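Local coordinates for 3-oxoacyl-[acyl-carrier protein] synthase (Thermus thermophilus, PDB 1UB7) that probably catalyses the first condensation of fatty acid synthesis, joining an acetyl group from acetyl-CoA to two carbons from malonyl-ACP, at residues Val167-Asp181 and Gly309-Ala322. Sequence-based numbering, arbitrary orientation.
Sequences VREGYGFRSFVLGAD and GLTWAAAVLTWGGA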
loop_
_atom_site.group_PDB
_atom_site.type_symbol
_atom_site.label_atom_id
_atom_site.label_comp_id
_atom_site.label_asym_id
_atom_site.label_seq_id
_atom_site.Cartn_x
_atom_site.Cartn_y
_atom_site.Cartn_z
ATOM N N VAL A 167 10.043 -21.813 5.162
ATOM C CA VAL A 167 10.701 -22.819 4.323
ATOM C C VAL A 167 11.752 -23.568 5.148
ATOM O O VAL A 167 12.158 -23.117 6.228
ATOM C CB VAL A 167 11.386 -22.203 3.078
ATOM C CG1 VAL A 167 10.342 -21.742 2.094
ATOM C CG2 VAL A 167 12.293 -21.054 3.479
ATOM N N ARG A 168 12.192 -24.714 4.643
ATOM C CA ARG A 168 13.175 -25.516 5.356
ATOM C C ARG A 168 14.463 -24.774 5.714
ATOM O O ARG A 168 14.849 -23.785 5.068
ATOM C CB ARG A 168 13.493 -26.793 4.560
ATOM C CG ARG A 168 12.493 -27.922 4.834
ATOM C CD ARG A 168 12.761 -29.201 4.040
ATOM N NE ARG A 168 12.358 -29.087 2.638
ATOM C CZ ARG A 168 13.191 -28.836 1.633
ATOM N NH1 ARG A 168 14.489 -28.676 1.862
ATOM N NH2 ARG A 168 12.726 -28.739 0.396
ATOM N N GLU A 169 15.099 -25.257 6.779
ATOM C CA GLU A 169 16.349 -24.704 7.277
ATOM C C GLU A 169 17.336 -24.596 6.116
ATOM O O GLU A 169 17.558 -25.569 5.398
ATOM C CB GLU A 169 16.908 -25.630 8.360
ATOM C CG GLU A 169 18.222 -25.174 8.971
ATOM C CD GLU A 169 18.081 -23.885 9.752
ATOM O OE1 GLU A 169 17.344 -23.879 10.762
ATOM O OE2 GLU A 169 18.701 -22.877 9.354
ATOM N N GLY A 170 17.917 -23.414 5.929
ATOM C CA GLY A 170 18.866 -23.226 4.843
ATOM C C GLY A 170 18.312 -22.525 3.607
ATOM O O GLY A 170 19.079 -21.992 2.800
ATOM N N TYR A 171 16.989 -22.515 3.451
ATOM C CA TYR A 171 16.375 -21.866 2.293
ATOM C C TYR A 171 15.603 -20.611 2.668
ATOM O O TYR A 171 15.329 -20.359 3.851
ATOM C CB TYR A 171 15.412 -22.818 1.582
ATOM C CG TYR A 171 16.021 -24.142 1.201
ATOM C CD1 TYR A 171 16.185 -25.154 2.149
ATOM C CD2 TYR A 171 16.475 -24.372 -0.094
ATOM C CE1 TYR A 171 16.791 -26.366 1.812
ATOM C CE2 TYR A 171 17.080 -25.574 -0.440
ATOM C CZ TYR A 171 17.236 -26.567 0.516
ATOM O OH TYR A 171 17.840 -27.755 0.178
ATOM N N GLY A 172 15.249 -19.830 1.648
ATOM C CA GLY A 172 14.474 -18.632 1.877
ATOM C C GLY A 172 15.206 -17.322 1.706
ATOM O O GLY A 172 16.306 -17.265 1.148
ATOM N N PHE A 173 14.575 -16.258 2.192
ATOM C CA PHE A 173 15.147 -14.927 2.094
ATOM C C PHE A 173 16.376 -14.744 2.994
ATOM O O PHE A 173 16.362 -15.100 4.180
ATOM C CB PHE A 173 14.068 -13.909 2.419
ATOM C CG PHE A 173 13.067 -13.736 1.315
ATOM C CD1 PHE A 173 13.445 -13.151 0.103
ATOM C CD2 PHE A 173 11.748 -14.175 1.470
ATOM C CE1 PHE A 173 12.524 -13.008 -0.937
ATOM C CE2 PHE A 173 10.825 -14.036 0.435
ATOM C CZ PHE A 173 11.212 -13.451 -0.771
ATOM N N ARG A 174 17.441 -14.192 2.423
ATOM C CA ARG A 174 18.665 -13.985 3.177
ATOM C C ARG A 174 18.924 -12.514 3.438
ATOM O O ARG A 174 19.613 -12.161 4.391
ATOM C CB ARG A 174 19.850 -14.606 2.436
ATOM C CG ARG A 174 19.683 -16.094 2.195
ATOM C CD ARG A 174 20.962 -16.734 1.714
ATOM N NE ARG A 174 22.014 -16.621 2.717
ATOM C CZ ARG A 174 23.209 -17.190 2.614
ATOM N NH1 ARG A 174 23.505 -17.920 1.547
ATOM N NH2 ARG A 174 24.108 -17.029 3.577
ATOM N N SER A 175 18.366 -11.654 2.596
ATOM C CA SER A 175 18.550 -10.223 2.771
ATOM C C SER A 175 17.574 -9.408 1.949
ATOM O O SER A 175 16.957 -9.904 1.002
ATOM C CB SER A 175 19.971 -9.817 2.378
ATOM O OG SER A 175 20.179 -10.023 0.990
ATOM N N PHE A 176 17.456 -8.141 2.328
ATOM C CA PHE A 176 16.596 -7.180 1.651
ATOM C C PHE A 176 17.290 -5.829 1.763
ATOM O O PHE A 176 17.831 -5.481 2.816
ATOM C CB PHE A 176 15.220 -7.043 2.343
ATOM C CG PHE A 176 14.282 -8.209 2.137
ATOM C CD1 PHE A 176 13.577 -8.353 0.943
ATOM C CD2 PHE A 176 14.088 -9.149 3.161
ATOM C CE1 PHE A 176 12.682 -9.426 0.761
ATOM C CE2 PHE A 176 13.201 -10.228 3.000
ATOM C CZ PHE A 176 12.495 -10.368 1.795
ATOM N N VAL A 177 17.287 -5.085 0.667
ATOM C CA VAL A 177 17.832 -3.748 0.647
ATOM C C VAL A 177 16.691 -2.980 0.017
ATOM O O VAL A 177 16.299 -3.262 -1.118
ATOM C CB VAL A 177 19.111 -3.648 -0.219
ATOM C CG1 VAL A 177 19.503 -2.180 -0.421
ATOM C CG2 VAL A 177 20.249 -4.400 0.468
ATOM N N LEU A 178 16.133 -2.034 0.766
ATOM C CA LEU A 178 15.004 -1.239 0.289
ATOM C C LEU A 178 15.273 0.238 0.522
ATOM O O LEU A 178 15.856 0.616 1.538
ATOM C CB LEU A 178 13.725 -1.624 1.048
ATOM C CG LEU A 178 13.285 -3.082 1.208
ATOM C CD1 LEU A 178 12.089 -3.097 2.125
ATOM C CD2 LEU A 178 12.932 -3.725 -0.139
ATOM N N GLY A 179 14.822 1.078 -0.398
ATOM C CA GLY A 179 15.042 2.499 -0.226
ATOM C C GLY A 179 14.170 3.403 -1.073
ATOM O O GLY A 179 13.523 2.963 -2.026
ATOM N N ALA A 180 14.160 4.682 -0.720
ATOM C CA ALA A 180 13.372 5.667 -1.436
ATOM C C ALA A 180 14.046 7.035 -1.392
ATOM O O ALA A 180 14.914 7.311 -0.556
ATOM C CB ALA A 180 11.962 5.765 -0.818
ATOM N N ASP A 181 13.630 7.892 -2.309
ATOM C CA ASP A 181 14.143 9.243 -2.363
ATOM C C ASP A 181 13.148 10.070 -3.155
ATOM O O ASP A 181 13.234 10.157 -4.378
ATOM C CB ASP A 181 15.517 9.281 -3.023
ATOM C CG ASP A 181 16.138 10.654 -2.959
ATOM O OD1 ASP A 181 15.506 11.597 -3.473
ATOM O OD2 ASP A 181 17.244 10.794 -2.391
ATOM N N GLY A 309 9.347 7.237 -7.373
ATOM C CA GLY A 309 9.415 7.481 -5.947
ATOM C C GLY A 309 10.260 8.706 -5.663
ATOM O O GLY A 309 9.722 9.736 -5.257
ATOM N N LEU A 310 11.571 8.616 -5.891
ATOM C CA LEU A 310 12.206 7.401 -6.401
ATOM C C LEU A 310 12.277 6.283 -5.360
ATOM O O LEU A 310 12.342 6.532 -4.146
ATOM C CB LEU A 310 13.610 7.716 -6.937
ATOM C CG LEU A 310 13.690 8.747 -8.078
ATOM C CD1 LEU A 310 15.138 8.873 -8.521
ATOM C CD2 LEU A 310 12.816 8.331 -9.264
ATOM N N THR A 311 12.248 5.050 -5.866
ATOM C CA THR A 311 12.274 3.851 -5.040
ATOM C C THR A 311 13.176 2.807 -5.682
ATOM O O THR A 311 13.312 2.736 -6.907
ATOM C CB THR A 311 10.840 3.223 -4.905
ATOM O OG1 THR A 311 9.878 4.256 -4.656
ATOM C CG2 THR A 311 10.784 2.209 -3.746
ATOM N N TRP A 312 13.785 1.984 -4.843
ATOM C CA TRP A 312 14.659 0.925 -5.318
ATOM C C TRP A 312 14.649 -0.173 -4.258
ATOM O O TRP A 312 14.400 0.095 -3.074
ATOM C CB TRP A 312 16.078 1.480 -5.529
ATOM C CG TRP A 312 16.784 1.914 -4.264
ATOM C CD1 TRP A 312 17.517 1.122 -3.410
ATOM C CD2 TRP A 312 16.806 3.232 -3.704
ATOM N NE1 TRP A 312 17.992 1.869 -2.354
ATOM C CE2 TRP A 312 17.569 3.166 -2.504
ATOM C CE3 TRP A 312 16.253 4.462 -4.089
ATOM C CZ2 TRP A 312 17.795 4.297 -1.685
ATOM C CZ3 TRP A 312 16.476 5.590 -3.275
ATOM C CH2 TRP A 312 17.241 5.494 -2.084
ATOM N N ALA A 313 14.911 -1.405 -4.682
ATOM C CA ALA A 313 14.930 -2.528 -3.763
ATOM C C ALA A 313 15.675 -3.702 -4.367
ATOM O O ALA A 313 15.802 -3.809 -5.584
ATOM C CB ALA A 313 13.511 -2.945 -3.423
ATOM N N ALA A 314 16.157 -4.581 -3.499
ATOM C CA ALA A 314 16.891 -5.754 -3.915
ATOM C C ALA A 314 16.786 -6.820 -2.831
ATOM O O ALA A 314 16.690 -6.510 -1.639
ATOM C CB ALA A 314 18.350 -5.396 -4.153
ATOM N N ALA A 315 16.816 -8.082 -3.247
ATOM C CA ALA A 315 16.723 -9.184 -2.307
ATOM C C ALA A 315 17.506 -10.412 -2.768
ATOM O O ALA A 315 17.718 -10.633 -3.964
ATOM C CB ALA A 315 15.258 -9.549 -2.098
ATOM N N VAL A 316 17.950 -11.197 -1.795
ATOM C CA VAL A 316 18.679 -12.418 -2.052
ATOM C C VAL A 316 17.842 -13.501 -1.395
ATOM O O VAL A 316 17.538 -13.433 -0.196
ATOM C CB VAL A 316 20.096 -12.386 -1.431
ATOM C CG1 VAL A 316 20.684 -13.795 -1.382
ATOM C CG2 VAL A 316 20.997 -11.474 -2.254
ATOM N N LEU A 317 17.479 -14.494 -2.203
ATOM C CA LEU A 317 16.637 -15.605 -1.794
ATOM C C LEU A 317 17.237 -16.923 -2.238
ATOM O O LEU A 317 17.585 -17.084 -3.408
ATOM C CB LEU A 317 15.267 -15.453 -2.462
ATOM C CG LEU A 317 14.280 -16.617 -2.436
ATOM C CD1 LEU A 317 13.753 -16.831 -1.018
ATOM C CD2 LEU A 317 13.137 -16.317 -3.380
ATOM N N THR A 318 17.371 -17.860 -1.303
ATOM C CA THR A 318 17.878 -19.186 -1.627
ATOM C C THR A 318 16.607 -19.947 -2.010
ATOM O O THR A 318 15.790 -20.287 -1.151
ATOM C CB THR A 318 18.552 -19.854 -0.409
ATOM O OG1 THR A 318 19.830 -19.242 -0.169
ATOM C CG2 THR A 318 18.744 -21.343 -0.654
ATOM N N TRP A 319 16.452 -20.196 -3.310
ATOM C CA TRP A 319 15.278 -20.864 -3.868
ATOM C C TRP A 319 14.834 -22.196 -3.252
ATOM O O TRP A 319 15.644 -22.982 -2.762
ATOM C CB TRP A 319 15.471 -21.056 -5.377
ATOM C CG TRP A 319 14.178 -21.133 -6.115
ATOM C CD1 TRP A 319 13.538 -22.261 -6.547
ATOM C CD2 TRP A 319 13.318 -20.030 -6.449
ATOM N NE1 TRP A 319 12.329 -21.930 -7.126
ATOM C CE2 TRP A 319 12.169 -20.568 -7.077
ATOM C CE3 TRP A 319 13.405 -18.640 -6.274
ATOM C CZ2 TRP A 319 11.111 -19.761 -7.534
ATOM C CZ3 TRP A 319 12.352 -17.836 -6.732
ATOM C CH2 TRP A 319 11.222 -18.401 -7.353
ATOM N N GLY A 320 13.528 -22.434 -3.284
ATOM C CA GLY A 320 13.002 -23.683 -2.771
ATOM C C GLY A 320 12.850 -23.773 -1.270
ATOM O O GLY A 320 12.550 -22.784 -0.601
ATOM N N GLY A 321 13.081 -24.972 -0.746
ATOM C CA GLY A 321 12.950 -25.212 0.676
ATOM C C GLY A 321 11.488 -25.443 1.002
ATOM O O GLY A 321 11.132 -25.646 2.163
ATOM N N ALA A 322 10.645 -25.424 -0.031
ATOM C CA ALA A 322 9.205 -25.602 0.131
ATOM C C ALA A 322 8.905 -26.809 0.975
ATOM O O ALA A 322 8.568 -26.627 2.161
ATOM C CB ALA A 322 8.539 -25.745 -1.223
ATOM O OXT ALA A 322 9.031 -27.923 0.439
#
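W312 lays the flat of its indole over the backbone of G179 and A180, with G179 CA 3.8 Å from the centroid of the five-membered ring in a CH-pi contact. CG sits between the backbone N and the carbonyl carbon (chi1 66°), which swings the ring across the neighbouring strand, and D181 CB meets its edge in plane. Glycine suits position 179 because any CB would run into the indole. A serine in place of W312 would probably leave the backbone of G179 and A180 without its aromatic cover and open a gap toward V221 of helix 211-233. Strands 172-180 and 311-318 are antiparallel neighbours in one of the two mixed sheets of this thiolase-like fold, 172-180 being an outermost strand within the chain. A classic beta bulge shifts their register by one residue, R174 and S175 both facing V316: R174 N gives V316 O a nearly straight 2.7 Å bond, S175 N only a weak one. On the face carrying F173, F176 and L178, L317 CD1 lies over the F173 ring in a CH-pi contact, with F176 CZ over the opposite ring face. The small side chains of A315 and A313 leave room for F176 and L178; L178 CD2 presses tightly on A313 CB at 3.4 Å, and helix 112-125 packs against this face. Beyond the strands, G321 CA lies over the Y171 ring, an approach that a CB at 321 would block, and R168 N bonds to G321 O at 2.9 Å. The R168 guanidinium forms a salt bridge with E297 and a long one, 3.8 Å from R168 NH2 to A322 OXT.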